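Long-range contacts in N-acetyl-beta-D glucosaminidase (Rhizomucor miehei CAU432, PDB 4ZM6), which probably hydrolyses beta-linked N-acetylglucosamine as a family 3 glycosidase and binds acetyl-CoA in a GCN5-related region that probably acetylates glucosamine: residues A[129-134]-A[175-180]; A[135-140]-A[153-158]; A[42-47]-A[75-80]. All blocks are in the same frame, centred on the assembly; numbering follows the deposited sequence. Where two conformers were deposited one is given.

In the fold
All three contacts lie in the family 3 glycosidase N-terminal domain, of the TIM-barrel clan. From the N terminus, interaction 3 comes first: strand 41-44 leads through helix 52-68 to strand 76-79, closing its loop before the others open. Interaction 1 then closes a longer loop, from the chain at 129-134 through helix 155-171 to 175-180. Interaction 2 is nested inside it, holding the loop after strand 129-130 against the start of helix 155-171. Interactions 1 and 3 meet in the sheet, where strand 129-130 lies beside 76-79, and through the Lys179-Asp80 salt bridge. Interactions 1 and 2 join through the Lys179-Leu135 backbone bond; interactions 2 and 3 do not touch.

Interaction 1: A[129-134]-A[175-180]; sequences WNLAPV and ATSIKH
Trp129 lays one face of its indole over the methyl of Ala175, a CH-pi contact with Ala175 CB 3.9 Å from the centroid of the Trp129 five-membered ring. With CG anti to the backbone N (chi1 -170°), the ring reaches along the partner chain, and Trp129 NE1 gives a hydrogen bond in the ring plane to Ser177 OG, 2.9 Å away. That hydroxyl also meets Ser227 OG of strand 227-230, so the indole edge is tied to the next strand. Asn130 N bonds Ala175 O at 3.0 Å, while its side-chain amide reaches outside to Gln81 O. At Leu131 the chain makes an inverse gamma turn, and Leu131 CD2 packs 3.8 Å from Ser177 OG. Ala132 O then accepts from Ser177 N at 2.9 Å. A cis peptide leads into Pro133, whose CD lies 3.7 Å from Ile178 CG2, the two side chains side by side. Pro133 O accepts from Lys179 N. Beyond it, Val134 CA makes a CA-H...O contact with Lys179 O, whereas the lysine's ammonium serves Glu82 and Asp80. Two isolated bridges between segments that helix 155-171 connects along the chain are consistent with adjacent strand positions in the family's TIM-like barrel.

Interaction 2: A[135-140]-A[153-158]; sequences LDVNNN and QDPELV
Val137 and Val158 bring their branched ends together at an angle, the CG2 methyls 4.1 Å apart, and the rest of the contact is arranged around that meeting. Both valines point their side chains at the opposite segment from the first bond on. In Val137, CG1 is anti to the backbone N (chi1 -177°), which separates the tasks of its two methyls: CG2 faces the helix at Val158, and Val137 CG1 sits over the chain entering it, against Gln153 O and 4.1 Å from Pro155 CG. Val158 divides in the same manner. While its CG2 meets Val137, Val158 CG1 comes up to the backbone of Leu135, 3.4 Å from Leu135 O, with Leu135 CB a little further off. This is the loop following strand 129-130 folding back onto the first turn of helix 155-171, part of the strand-to-helix connection in a barrel of the TIM clan. The turn is capped by Asp154, the N-cap residue, whose OD1 accepts from Glu156 N at 3.1 Å and is approached from above the carboxylate plane. Pro212 of helix 211-217 touches both Val137 and Val158. Toward the more exposed end, the extended side chain of Gln153 runs past the loop, its CG 4.0 Å from Asn139 CA. Its own CA makes a CA-H...O contact with Asn138 O; no conventional hydrogen bond spans the two segments.

Interaction 3: A[42-47]-A[75-80]; sequences IILFSR and LFIAVD
Ile42 and Ile77 pair in parallel register at the closely packed end of this contact, where an unbroken run of backbone bonds lies among buried side chains. Ile42 N donates to Phe76 O at 2.6 Å, and Ile42 O receives Ala78 N at 2.7 Å in a nearly straight bond, 174° at the hydrogen. One residue on, Ile43 pairs with Ala78, and Leu44 N continues the pattern to Ala78 O, now at 3.1 Å and more bent. The side chains of Ile42, Leu44, Ile77 and Val79 share one sheet face. The closest apolar meeting on it is between Leu44 CD1 and Ile77 CG2, 3.5 Å apart: the leucine has CG anti to its carbonyl carbon (chi1 -53°), which sends the branch across to the isoleucine. Further back, Ile42 CG1 meets Leu75 CD1 at 4.0 Å. Helix 52-68 covers this side through Thr59 and Gln63, which touch Ile77. The other face carries Ile43 and Ala78, both against Met18 of the neighbouring strand 17-19.

Past Leu44 the strands part. Contact there thins to such approaches as Val79 CG2 near Leu44 O and the Phe45 ring, whose CE2 stays 4.2 Å from Asp80 OD2. That carboxylate is instead engaged by Arg88, besides Lys179. Beyond Phe45, Ser46 is exposed and no longer touches the partner segment. Strand 41-44, helix 52-68 and strand 76-79 thus form a beta-alpha-beta unit, the repeating building unit of the TIM-barrel fold, to whose clan this domain belongs.

Interaction 1: A[129-134]-A[175-180]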
# COMPACT_ATOMS: atom_id res chain seq x y z
N TRP A 129 -28.64 14.98 -4.28
CA TRP A 129 -28.14 13.66 -3.88
C TRP A 129 -28.03 12.78 -5.11
O TRP A 129 -29.03 12.27 -5.61
CB TRP A 129 -29.06 13.00 -2.85
CG TRP A 129 -28.49 11.75 -2.20
CD1 TRP A 129 -27.47 10.97 -2.67
CD2 TRP A 129 -28.93 11.14 -0.99
NE1 TRP A 129 -27.24 9.92 -1.81
CE2 TRP A 129 -28.13 10.01 -0.77
CE3 TRP A 129 -29.92 11.45 -0.05
CZ2 TRP A 129 -28.28 9.18 0.33
CZ3 TRP A 129 -30.08 10.63 1.05
CH2 TRP A 129 -29.26 9.50 1.23
N ASN A 130 -26.82 12.58 -5.60
CA ASN A 130 -26.59 11.66 -6.70
C ASN A 130 -26.23 10.29 -6.13
O ASN A 130 -25.29 10.15 -5.35
CB ASN A 130 -25.49 12.18 -7.61
CG ASN A 130 -25.41 11.41 -8.92
OD1 ASN A 130 -26.15 10.45 -9.15
ND2 ASN A 130 -24.49 11.83 -9.79
N LEU A 131 -27.00 9.27 -6.52
CA LEU A 131 -26.74 7.89 -6.10
C LEU A 131 -25.59 7.36 -6.96
O LEU A 131 -25.79 6.67 -7.95
CB LEU A 131 -27.99 7.03 -6.25
CG LEU A 131 -29.23 7.52 -5.50
CD1 LEU A 131 -30.45 6.71 -5.90
CD2 LEU A 131 -29.01 7.47 -3.99
N ALA A 132 -24.38 7.73 -6.55
CA ALA A 132 -23.18 7.45 -7.32
C ALA A 132 -21.98 7.81 -6.44
O ALA A 132 -22.14 8.51 -5.43
CB ALA A 132 -23.17 8.27 -8.60
N PRO A 133 -20.78 7.34 -6.80
CA PRO A 133 -20.45 6.54 -7.96
C PRO A 133 -20.54 5.05 -7.70
O PRO A 133 -20.72 4.62 -6.57
CB PRO A 133 -18.99 6.92 -8.21
CG PRO A 133 -18.45 7.10 -6.83
CD PRO A 133 -19.59 7.60 -5.98
N VAL A 134 -20.42 4.29 -8.78
CA VAL A 134 -20.33 2.84 -8.71
C VAL A 134 -18.88 2.48 -8.43
O VAL A 134 -17.98 2.91 -9.15
CB VAL A 134 -20.81 2.22 -10.04
CG1 VAL A 134 -20.53 0.72 -10.09
CG2 VAL A 134 -22.29 2.49 -10.24
N ALA A 175 -24.90 15.23 -2.30
CA ALA A 175 -24.58 14.03 -1.52
C ALA A 175 -24.27 12.84 -2.43
O ALA A 175 -24.63 12.84 -3.61
CB ALA A 175 -25.71 13.69 -0.57
N THR A 176 -23.59 11.83 -1.88
CA THR A 176 -23.18 10.67 -2.67
C THR A 176 -23.51 9.34 -2.00
O THR A 176 -23.84 9.28 -0.81
CB THR A 176 -21.66 10.70 -2.99
OG1 THR A 176 -20.90 10.76 -1.78
CG2 THR A 176 -21.32 11.89 -3.87
N SER A 177 -23.43 8.28 -2.79
CA SER A 177 -23.64 6.92 -2.32
C SER A 177 -22.76 6.00 -3.14
O SER A 177 -23.00 5.80 -4.33
CB SER A 177 -25.10 6.49 -2.48
OG SER A 177 -25.95 7.29 -1.69
N ILE A 178 -21.71 5.49 -2.52
CA ILE A 178 -20.86 4.51 -3.18
C ILE A 178 -21.59 3.16 -3.16
O ILE A 178 -22.15 2.76 -2.14
CB ILE A 178 -19.43 4.43 -2.58
CG1 ILE A 178 -19.45 4.23 -1.07
CG2 ILE A 178 -18.66 5.70 -2.90
CD1 ILE A 178 -18.14 3.74 -0.52
N LYS A 179 -21.60 2.48 -4.31
CA LYS A 179 -22.38 1.26 -4.48
C LYS A 179 -21.68 0.29 -5.42
O LYS A 179 -20.85 0.72 -6.22
CB LYS A 179 -23.76 1.61 -5.04
CG LYS A 179 -23.75 2.63 -6.16
CD LYS A 179 -25.00 2.51 -7.02
CE LYS A 179 -25.42 3.85 -7.61
NZ LYS A 179 -26.28 3.72 -8.81
N HIS A 180 -22.00 -1.01 -5.36
CA HIS A 180 -23.02 -1.59 -4.49
C HIS A 180 -22.35 -2.49 -3.48
O HIS A 180 -21.82 -3.55 -3.84
CB HIS A 180 -23.99 -2.44 -5.32
CG HIS A 180 -24.63 -1.69 -6.45
ND1 HIS A 180 -25.88 -1.14 -6.37
CD2 HIS A 180 -24.17 -1.41 -7.69
CE1 HIS A 180 -26.18 -0.55 -7.51
NE2 HIS A 180 -25.16 -0.70 -8.33

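Interaction 2: A[135-140]-A[153-158]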
# COMPACT_ATOMS: atom_id res chain seq x y z
N LEU A 135 -18.64 1.71 -7.37
CA LEU A 135 -17.30 1.21 -7.05
C LEU A 135 -17.19 -0.31 -7.27
O LEU A 135 -16.22 -0.93 -6.81
CB LEU A 135 -16.93 1.56 -5.61
CG LEU A 135 -16.98 3.03 -5.20
CD1 LEU A 135 -16.29 3.22 -3.87
CD2 LEU A 135 -16.33 3.93 -6.24
N ASP A 136 -18.17 -0.89 -7.95
CA ASP A 136 -18.12 -2.30 -8.34
C ASP A 136 -16.97 -2.50 -9.32
O ASP A 136 -16.70 -1.63 -10.13
CB ASP A 136 -19.41 -2.74 -9.02
CG ASP A 136 -20.63 -2.53 -8.15
OD1 ASP A 136 -20.57 -2.77 -6.92
OD2 ASP A 136 -21.67 -2.12 -8.72
N VAL A 137 -16.32 -3.66 -9.24
CA VAL A 137 -15.11 -3.93 -10.03
C VAL A 137 -15.39 -5.00 -11.08
O VAL A 137 -15.76 -6.13 -10.75
CB VAL A 137 -13.95 -4.40 -9.12
CG1 VAL A 137 -12.67 -4.60 -9.94
CG2 VAL A 137 -13.72 -3.39 -8.00
N ASN A 138 -15.17 -4.65 -12.34
CA ASN A 138 -15.59 -5.50 -13.45
C ASN A 138 -14.53 -6.49 -13.94
O ASN A 138 -13.91 -6.31 -15.00
CB ASN A 138 -16.07 -4.63 -14.61
CG ASN A 138 -17.31 -5.18 -15.25
OD1 ASN A 138 -18.36 -5.23 -14.61
ND2 ASN A 138 -17.21 -5.62 -16.50
N ASN A 139 -14.34 -7.55 -13.16
CA ASN A 139 -13.46 -8.66 -13.54
C ASN A 139 -14.21 -9.81 -14.25
O ASN A 139 -13.59 -10.82 -14.61
CB ASN A 139 -12.71 -9.18 -12.31
CG ASN A 139 -13.63 -9.47 -11.14
OD1 ASN A 139 -14.85 -9.52 -11.29
ND2 ASN A 139 -13.05 -9.66 -9.96
N ASN A 140 -15.52 -9.66 -14.45
CA ASN A 140 -16.33 -10.65 -15.17
C ASN A 140 -16.76 -10.17 -16.58
O ASN A 140 -17.67 -9.33 -16.71
CB ASN A 140 -17.58 -11.03 -14.36
CG ASN A 140 -18.28 -12.27 -14.91
OD1 ASN A 140 -18.10 -12.65 -16.07
ND2 ASN A 140 -19.08 -12.92 -14.07
N GLN A 153 -11.38 -3.23 -14.39
CA GLN A 153 -11.02 -4.53 -13.83
C GLN A 153 -10.15 -4.45 -12.59
O GLN A 153 -10.21 -5.32 -11.72
CB GLN A 153 -10.26 -5.29 -14.90
CG GLN A 153 -10.09 -6.78 -14.68
CD GLN A 153 -9.55 -7.45 -15.92
OE1 GLN A 153 -8.45 -7.13 -16.38
NE2 GLN A 153 -10.33 -8.35 -16.50
N ASP A 154 -9.31 -3.42 -12.54
CA ASP A 154 -8.35 -3.22 -11.46
C ASP A 154 -8.99 -2.46 -10.29
O ASP A 154 -9.39 -1.30 -10.46
CB ASP A 154 -7.15 -2.44 -12.01
CG ASP A 154 -6.06 -2.23 -10.98
OD1 ASP A 154 -6.15 -2.77 -9.86
OD2 ASP A 154 -5.10 -1.50 -11.30
N PRO A 155 -9.06 -3.08 -9.09
CA PRO A 155 -9.70 -2.41 -7.95
C PRO A 155 -9.02 -1.11 -7.54
O PRO A 155 -9.66 -0.24 -6.95
CB PRO A 155 -9.58 -3.44 -6.82
CG PRO A 155 -9.38 -4.74 -7.50
CD PRO A 155 -8.59 -4.43 -8.73
N GLU A 156 -7.73 -0.98 -7.84
CA GLU A 156 -7.00 0.25 -7.54
C GLU A 156 -7.45 1.38 -8.47
O GLU A 156 -7.64 2.52 -8.03
CB GLU A 156 -5.50 0.02 -7.64
CG GLU A 156 -4.69 0.91 -6.71
CD GLU A 156 -5.15 0.79 -5.27
OE1 GLU A 156 -5.28 -0.36 -4.78
OE2 GLU A 156 -5.40 1.84 -4.63
N LEU A 157 -7.62 1.07 -9.75
CA LEU A 157 -8.15 2.04 -10.71
C LEU A 157 -9.57 2.47 -10.33
O LEU A 157 -9.92 3.64 -10.47
CB LEU A 157 -8.14 1.46 -12.13
CG LEU A 157 -8.80 2.25 -13.26
CD1 LEU A 157 -8.35 3.70 -13.31
CD2 LEU A 157 -8.50 1.58 -14.60
N VAL A 158 -10.37 1.54 -9.83
CA VAL A 158 -11.73 1.85 -9.40
C VAL A 158 -11.71 2.78 -8.19
O VAL A 158 -12.54 3.68 -8.08
CB VAL A 158 -12.54 0.57 -9.11
CG1 VAL A 158 -13.90 0.89 -8.49
CG2 VAL A 158 -12.73 -0.24 -10.39

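Interaction 3: A[42-47]-A[75-80]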
# COMPACT_ATOMS: atom_id res chain seq x y z
N ILE A 42 -36.75 11.91 -1.56
CA ILE A 42 -37.42 11.52 -2.80
C ILE A 42 -36.37 10.99 -3.77
O ILE A 42 -35.20 11.36 -3.68
CB ILE A 42 -38.12 12.74 -3.46
CG1 ILE A 42 -39.09 13.41 -2.48
CG2 ILE A 42 -38.84 12.33 -4.75
CD1 ILE A 42 -40.24 12.54 -2.02
N ILE A 43 -36.80 10.12 -4.69
CA ILE A 43 -35.94 9.66 -5.79
C ILE A 43 -36.67 9.86 -7.12
O ILE A 43 -37.88 9.66 -7.21
CB ILE A 43 -35.50 8.18 -5.61
CG1 ILE A 43 -34.73 7.70 -6.86
CG2 ILE A 43 -36.69 7.27 -5.33
CD1 ILE A 43 -33.96 6.41 -6.66
N LEU A 44 -35.92 10.25 -8.14
CA LEU A 44 -36.47 10.57 -9.45
C LEU A 44 -35.84 9.73 -10.56
O LEU A 44 -34.70 9.26 -10.44
CB LEU A 44 -36.26 12.05 -9.76
CG LEU A 44 -36.74 13.07 -8.72
CD1 LEU A 44 -36.42 14.48 -9.19
CD2 LEU A 44 -38.23 12.92 -8.45
N PHE A 45 -36.59 9.54 -11.65
CA PHE A 45 -36.12 8.80 -12.82
C PHE A 45 -36.46 9.59 -14.08
O PHE A 45 -37.07 10.65 -13.98
CB PHE A 45 -36.78 7.42 -12.87
CG PHE A 45 -36.43 6.53 -11.72
CD1 PHE A 45 -37.07 6.68 -10.49
CD2 PHE A 45 -35.47 5.53 -11.86
CE1 PHE A 45 -36.75 5.85 -9.42
CE2 PHE A 45 -35.15 4.70 -10.80
CZ PHE A 45 -35.79 4.86 -9.58
N SER A 46 -36.08 9.09 -15.25
CA SER A 46 -36.39 9.76 -16.52
C SER A 46 -37.90 10.02 -16.71
O SER A 46 -38.28 10.99 -17.36
CB SER A 46 -35.86 8.96 -17.71
OG SER A 46 -34.52 8.56 -17.48
N ARG A 47 -38.73 9.14 -16.15
CA ARG A 47 -40.18 9.35 -16.09
C ARG A 47 -40.51 10.75 -15.57
O ARG A 47 -41.37 11.44 -16.12
CB ARG A 47 -40.83 8.32 -15.16
CG ARG A 47 -40.11 6.98 -15.12
CD ARG A 47 -40.01 6.46 -13.69
NE ARG A 47 -41.19 5.73 -13.26
CZ ARG A 47 -41.50 5.52 -11.99
NH1 ARG A 47 -40.71 5.98 -11.02
NH2 ARG A 47 -42.60 4.84 -11.68
N LEU A 75 -36.43 18.28 2.17
CA LEU A 75 -36.33 16.97 1.54
C LEU A 75 -34.99 16.79 0.84
O LEU A 75 -34.37 17.75 0.39
CB LEU A 75 -37.44 16.79 0.50
CG LEU A 75 -38.90 16.85 0.95
CD1 LEU A 75 -39.81 16.62 -0.25
CD2 LEU A 75 -39.18 15.83 2.04
N PHE A 76 -34.55 15.53 0.77
CA PHE A 76 -33.53 15.13 -0.18
C PHE A 76 -34.26 14.73 -1.45
O PHE A 76 -35.31 14.11 -1.40
CB PHE A 76 -32.73 13.93 0.35
CG PHE A 76 -31.42 14.29 1.00
CD1 PHE A 76 -30.45 14.99 0.29
CD2 PHE A 76 -31.13 13.89 2.30
CE1 PHE A 76 -29.23 15.32 0.88
CE2 PHE A 76 -29.92 14.21 2.89
CZ PHE A 76 -28.97 14.93 2.18
N ILE A 77 -33.69 15.11 -2.60
CA ILE A 77 -34.22 14.72 -3.90
C ILE A 77 -33.10 14.03 -4.68
O ILE A 77 -32.26 14.68 -5.30
CB ILE A 77 -34.77 15.94 -4.67
CG1 ILE A 77 -35.88 16.60 -3.86
CG2 ILE A 77 -35.27 15.54 -6.05
CD1 ILE A 77 -36.49 17.83 -4.53
N ALA A 78 -33.12 12.70 -4.65
CA ALA A 78 -32.03 11.90 -5.20
C ALA A 78 -32.27 11.48 -6.64
O ALA A 78 -33.37 11.66 -7.17
CB ALA A 78 -31.81 10.67 -4.32
N VAL A 79 -31.24 10.92 -7.26
CA VAL A 79 -31.30 10.46 -8.65
C VAL A 79 -30.11 9.56 -8.99
O VAL A 79 -29.01 9.73 -8.44
CB VAL A 79 -31.34 11.67 -9.62
CG1 VAL A 79 -29.99 12.37 -9.68
CG2 VAL A 79 -31.77 11.23 -11.01
N ASP A 80 -30.32 8.59 -9.88
CA ASP A 80 -29.25 7.74 -10.39
C ASP A 80 -28.58 8.38 -11.60
O ASP A 80 -28.89 8.02 -12.73
CB ASP A 80 -29.80 6.38 -10.83
CG ASP A 80 -29.98 5.42 -9.69
OD1 ASP A 80 -28.98 5.11 -9.01
OD2 ASP A 80 -31.11 4.94 -9.51